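Long-range contact in HdaB,HdaA (Adhesin), HUS-associated diffuse adherence (Escherichia coli, PDB 5D55), which is the minor tip subunit of the chaperone-usher-assembled Hda (AAF/IV) pilus of enteroaggregative strains, here fused to a segment of HdaA: residues Leu32-Ile37 / Ala102-Ile107. Sequence-based numbering, arbitrary orientation.
Sequences LATGRI and ASIFYI
Phe105 lays its ring flat over Gly35, the residue paired with it across two antiparallel strands, so that the glycine CA sits 3.7 Å from the ring centroid. This CH-pi contact illustrates how an aromatic can pack on a neighbouring strand's backbone where no side chain stands in the way: with CG held between the backbone N and the carbonyl carbon (chi1 63°), the ring folds back across the partner strand. Both segments belong to the HdaB part of the fusion, in the antiparallel sheet of its Ig-like pilin fold, flanked by strands 13-18 and 73-79. Gly35 and Phe105 form a hydrogen-bonded pair, but its two bonds differ: Gly35 N reaches Phe105 O at 2.7 Å, whereas Phe105 N approaches Gly35 O from well above the carbonyl plane, 55° out of it. Ile37 and Ser103 form a second hydrogen-bonded pair, with both donors nearly along the C=O axis. At the other end the regular pattern breaks in a classic beta bulge, where Leu32 and Ala33 both face Ile107; its O takes a nearly straight bond from Leu32 N (2.8 Å, 170°) and a weak one from Ala33 N. Ile107, on the same face as Phe105, packs against Ala33 CB and reaches Phe122 and Val124 of strand 118-132, joining this sheet to the one packed against that face. The opposite face carries Thr34, Tyr106, Arg36 and Ile104. There Thr34 and Tyr106 point the same way, side by side, while Ile104 CD1 meets Arg36 CB at 3.8 Å. Thr34 CG2, anti to its own N, comes obliquely upon Tyr106 CE1 at 3.7 Å.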
ATOM      1  N   LEU B  32      24.963  11.450  -8.365  1.00 21.47           N
ATOM      2  CA  LEU B  32      24.628  11.506  -9.789  1.00 22.41           C
ATOM      3  C   LEU B  32      23.189  11.980 -10.042  1.00 21.82           C
ATOM      4  O   LEU B  32      22.861  12.410 -11.157  1.00 21.50           O
ATOM      5  CB  LEU B  32      24.806  10.140 -10.442  1.00 22.52           C
ATOM      6  CG  LEU B  32      26.166   9.439 -10.365  1.00 24.53           C
ATOM      7  CD1 LEU B  32      26.016   8.054 -10.918  1.00 25.81           C
ATOM      8  CD2 LEU B  32      27.245  10.206 -11.118  1.00 24.64           C
ATOM      9  N   ALA B  33      22.350  11.874  -9.012  1.00 21.73           N
ATOM     10  CA  ALA B  33      20.959  12.367  -9.036  1.00 22.77           C
ATOM     11  C   ALA B  33      20.429  12.601  -7.625  1.00 22.18           C
ATOM     12  O   ALA B  33      20.877  11.958  -6.672  1.00 21.88           O
ATOM     13  CB  ALA B  33      20.048  11.394  -9.787  1.00 21.00           C
ATOM     14  N   THR B  34      19.468  13.514  -7.500  1.00 22.64           N
ATOM     15  CA  THR B  34      18.856  13.852  -6.209  1.00 22.57           C
ATOM     16  C   THR B  34      17.392  13.467  -6.238  1.00 23.19           C
ATOM     17  O   THR B  34      16.646  13.879  -7.134  1.00 22.97           O
ATOM     18  CB  THR B  34      18.956  15.362  -5.898  1.00 23.95           C
ATOM     19  OG1 THR B  34      20.316  15.790  -6.006  1.00 25.75           O
ATOM     20  CG2 THR B  34      18.401  15.692  -4.483  1.00 23.49           C
ATOM     21  N   GLY B  35      16.988  12.664  -5.261  1.00 22.65           N
ATOM     22  CA  GLY B  35      15.635  12.160  -5.209  1.00 21.89           C
ATOM     23  C   GLY B  35      14.879  12.689  -4.008  1.00 22.65           C
ATOM     24  O   GLY B  35      15.466  13.181  -3.055  1.00 22.50           O
ATOM     25  N   ARG B  36      13.558  12.588  -4.070  1.00 24.04           N
ATOM     26  CA  ARG B  36      12.708  12.925  -2.943  1.00 23.86           C
ATOM     27  C   ARG B  36      11.493  12.024  -2.967  1.00 24.61           C
ATOM     28  O   ARG B  36      10.924  11.757  -4.034  1.00 25.56           O
ATOM     29  CB  ARG B  36      12.279  14.384  -2.995  1.00 25.25           C
ATOM     30  CG  ARG B  36      11.378  14.808  -1.826  1.00 26.46           C
ATOM     31  CD  ARG B  36      10.836  16.198  -2.035  1.00 27.32           C
ATOM     32  NE  ARG B  36      10.102  16.279  -3.288  1.00 29.47           N
ATOM     33  CZ  ARG B  36       9.956  17.384  -4.011  1.00 31.14           C
ATOM     34  NH1 ARG B  36      10.496  18.531  -3.605  1.00 32.17           N
ATOM     35  NH2 ARG B  36       9.261  17.338  -5.140  1.00 31.84           N
ATOM     36  N   ILE B  37      11.115  11.544  -1.789  1.00 24.86           N
ATOM     37  CA  ILE B  37       9.881  10.787  -1.623  1.00 25.00           C
ATOM     38  C   ILE B  37       8.971  11.512  -0.622  1.00 26.15           C
ATOM     39  O   ILE B  37       9.449  11.978   0.411  1.00 25.60           O
ATOM     40  CB  ILE B  37      10.176   9.313  -1.208  1.00 25.94           C
ATOM     41  CG1 ILE B  37       8.876   8.529  -1.002  1.00 26.52           C
ATOM     42  CG2 ILE B  37      11.109   9.242   0.024  1.00 25.32           C
ATOM     43  CD1 ILE B  37       9.056   7.040  -1.185  1.00 29.49           C
ATOM     44  N   ALA B 102       8.352  14.278   4.109  1.00 33.57           N
ATOM     45  CA  ALA B 102       9.291  14.234   2.987  1.00 32.15           C
ATOM     46  C   ALA B 102      10.716  13.801   3.346  1.00 29.61           C
ATOM     47  O   ALA B 102      11.240  14.157   4.411  1.00 31.13           O
ATOM     48  CB  ALA B 102       9.307  15.579   2.274  1.00 33.48           C
ATOM     49  N   SER B 103      11.337  13.057   2.429  1.00 26.40           N
ATOM     50  CA  SER B 103      12.710  12.577   2.592  0.50 24.98           C
ATOM     51  C   SER B 103      13.506  12.700   1.293  1.00 24.22           C
ATOM     52  O   SER B 103      13.015  12.309   0.223  1.00 23.60           O
ATOM     53  CB  SER B 103      12.713  11.104   3.022  0.50 24.20           C
ATOM     54  OG  SER B 103      12.449  10.957   4.400  0.50 24.34           O
ATOM     55  N   ILE B 104      14.741  13.188   1.401  1.00 23.88           N
ATOM     56  CA  ILE B 104      15.671  13.270   0.281  1.00 24.01           C
ATOM     57  C   ILE B 104      16.563  12.025   0.254  1.00 24.05           C
ATOM     58  O   ILE B 104      16.980  11.531   1.309  1.00 23.74           O
ATOM     59  CB  ILE B 104      16.569  14.538   0.395  1.00 25.42           C
ATOM     60  CG1 ILE B 104      15.719  15.814   0.360  1.00 26.60           C
ATOM     61  CG2 ILE B 104      17.663  14.570  -0.714  1.00 23.77           C
ATOM     62  CD1 ILE B 104      14.996  16.055  -0.938  1.00 28.21           C
ATOM     63  N   PHE B 105      16.840  11.523  -0.947  1.00 22.18           N
ATOM     64  CA  PHE B 105      17.830  10.478  -1.158  1.00 21.69           C
ATOM     65  C   PHE B 105      18.655  10.830  -2.405  1.00 23.09           C
ATOM     66  O   PHE B 105      18.313  11.788  -3.127  1.00 22.54           O
ATOM     67  CB  PHE B 105      17.150   9.100  -1.296  1.00 21.08           C
ATOM     68  CG  PHE B 105      16.236   8.978  -2.495  1.00 22.36           C
ATOM     69  CD1 PHE B 105      16.720   8.499  -3.717  1.00 21.16           C
ATOM     70  CD2 PHE B 105      14.901   9.365  -2.409  1.00 21.01           C
ATOM     71  CE1 PHE B 105      15.882   8.396  -4.820  1.00 22.43           C
ATOM     72  CE2 PHE B 105      14.055   9.262  -3.502  1.00 21.34           C
ATOM     73  CZ  PHE B 105      14.539   8.785  -4.710  1.00 22.64           C
ATOM     74  N   TYR B 106      19.729  10.076  -2.654  1.00 22.34           N
ATOM     75  CA  TYR B 106      20.564  10.283  -3.841  1.00 22.81           C
ATOM     76  C   TYR B 106      20.855   8.982  -4.577  1.00 24.40           C
ATOM     77  O   TYR B 106      20.802   7.894  -3.989  1.00 24.94           O
ATOM     78  CB  TYR B 106      21.888  10.982  -3.485  1.00 22.02           C
ATOM     79  CG  TYR B 106      21.712  12.249  -2.673  1.00 22.88           C
ATOM     80  CD1 TYR B 106      21.566  13.483  -3.298  1.00 22.59           C
ATOM     81  CD2 TYR B 106      21.676  12.204  -1.279  1.00 22.40           C
ATOM     82  CE1 TYR B 106      21.385  14.649  -2.549  1.00 24.60           C
ATOM     83  CE2 TYR B 106      21.506  13.344  -0.527  1.00 23.81           C
ATOM     84  CZ  TYR B 106      21.359  14.571  -1.167  1.00 25.03           C
ATOM     85  OH  TYR B 106      21.190  15.717  -0.422  1.00 25.53           O
ATOM     86  N   ILE B 107      21.137   9.096  -5.873  1.00 22.66           N
ATOM     87  CA  ILE B 107      21.783   8.020  -6.596  1.00 22.60           C
ATOM     88  C   ILE B 107      23.256   8.376  -6.520  1.00 23.28           C
ATOM     89  O   ILE B 107      23.654   9.499  -6.866  1.00 22.85           O
ATOM     90  CB  ILE B 107      21.344   7.934  -8.089  1.00 23.81           C
ATOM     91  CG1 ILE B 107      19.823   7.760  -8.244  1.00 24.23           C
ATOM     92  CG2 ILE B 107      22.146   6.842  -8.832  1.00 22.86           C
ATOM     93  CD1 ILE B 107      19.292   6.396  -7.781  1.00 25.55           C
TER